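Local structure of ESXA (Geobacillus thermodenitrificans, 3ZBH) at residues V75-Q78 with L79-A83. The protein is of unknown function but belongs to the WXG100 (ESAT-6-like) family and is probably a substrate of a type VII secretion system. Numbering follows the deposited sequence.
With ACT (acetate ion), chain N.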
# COMPACT_ATOMS: atom_id res chain seq x y z
N VAL B 75 8.27 9.57 10.02
CA VAL B 75 9.40 9.97 9.14
C VAL B 75 9.12 11.33 8.50
O VAL B 75 9.98 12.19 8.47
CB VAL B 75 9.69 8.90 8.05
CG1 VAL B 75 10.73 9.42 7.03
CG2 VAL B 75 10.19 7.61 8.69
N GLY B 76 7.90 11.52 7.98
CA GLY B 76 7.56 12.79 7.37
C GLY B 76 7.74 13.92 8.34
O GLY B 76 8.28 14.98 8.00
N GLN B 77 7.28 13.70 9.57
CA GLN B 77 7.37 14.75 10.56
C GLN B 77 8.85 15.07 10.91
O GLN B 77 9.24 16.24 11.03
CB GLN B 77 6.60 14.38 11.83
CG GLN B 77 6.72 15.46 12.92
CD GLN B 77 6.12 16.77 12.46
OE1 GLN B 77 4.92 16.84 12.19
NE2 GLN B 77 6.95 17.81 12.32
N GLN B 78 9.66 14.03 11.11
CA GLN B 78 11.08 14.24 11.48
C GLN B 78 11.90 14.87 10.33
O GLN B 78 12.86 15.61 10.58
CB GLN B 78 11.73 12.92 11.91
CG GLN B 78 11.27 12.40 13.28
CD GLN B 78 11.32 13.45 14.41
OE1 GLN B 78 10.51 13.38 15.33
NE2 GLN B 78 12.23 14.44 14.34
N LEU B 79 11.53 14.58 9.09
CA LEU B 79 12.13 15.25 7.92
C LEU B 79 11.81 16.73 7.83
O LEU B 79 12.66 17.54 7.49
CB LEU B 79 11.72 14.56 6.61
CG LEU B 79 12.44 13.22 6.35
CD1 LEU B 79 11.76 12.44 5.24
CD2 LEU B 79 13.91 13.48 6.01
N HIS B 80 10.56 17.07 8.10
CA HIS B 80 10.21 18.47 8.23
C HIS B 80 11.00 19.13 9.34
O HIS B 80 11.47 20.25 9.16
CB HIS B 80 8.72 18.65 8.48
CG HIS B 80 7.90 18.67 7.21
ND1 HIS B 80 6.91 17.79 6.98
CD2 HIS B 80 7.95 19.50 6.10
CE1 HIS B 80 6.34 18.05 5.79
NE2 HIS B 80 6.98 19.09 5.25
N ASN B 81 11.13 18.46 10.48
CA ASN B 81 11.94 19.03 11.58
C ASN B 81 13.39 19.24 11.15
O ASN B 81 13.99 20.27 11.45
CB ASN B 81 11.94 18.13 12.83
CG ASN B 81 10.61 18.12 13.54
OD1 ASN B 81 9.74 18.92 13.24
ND2 ASN B 81 10.43 17.18 14.45
N SER B 82 13.94 18.24 10.46
CA SER B 82 15.35 18.32 10.02
C SER B 82 15.52 19.41 8.97
O SER B 82 16.53 20.04 8.91
CB SER B 82 15.85 16.99 9.40
OG SER B 82 16.12 16.04 10.39
N ALA B 83 14.52 19.60 8.12
CA ALA B 83 14.61 20.62 7.10
C ALA B 83 14.67 22.03 7.74
O ALA B 83 15.45 22.87 7.31
CB ALA B 83 13.47 20.48 6.09
C ACT N . 5.98 21.81 3.82
O ACT N . 6.89 22.53 4.30
OXT ACT N . 6.22 20.87 3.03
CH3 ACT N . 4.55 22.07 4.22
O HOH W 1 14.57 14.96 12.72
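Gln-77 and Asn-81, one turn apart on helix 48-95 of the WXG100 helical hairpin, illustrate how an i to i+4 side-chain bond can run beside the alpha-helical backbone bond of the same pair. Followed outward, Asn-81 starts with CB 3.5 Å from Gln-78 O; a chi1 of -71° then swings CG back over the preceding turn, 3.4 Å from Gln-77 O. At the tip, OD1 accepts Gln-77 NE2 at 3.1 Å, while ND2 lies beside the Gln-78 side chain, 3.7 Å from Gln-77 O. The bond is bent: NE2 keeps OD1 close to its own amide plane but sits above the carbonyl plane of Asn-81, the two amides being turned 41° apart. Gln-77 reaches it because its chain, extended at chi1, folds at chi2 (62°). With an alanine at Asn-81, Gln-77 NE2 would probably lose this acceptor and its amide would be freer to swing. Around the helix, Leu-79 lies alongside Val-75, CD1 to CG1 3.7 Å, both packing against the second subunit, Val-75 on its Phe-54 and Leu-79 on its Trp-46. That tryptophan also hydrogen-bonds Ser-82 OG. A third side carries His-80, which touches Ala-18 of helix 11-45 and donates a hydrogen bond from NE2 to an acetate, probably from the crystallisation liquor and also held by Arg-19. The acetate meets the ring at its edge, in plane, with OXT 2.9 Å from His-80 NE2.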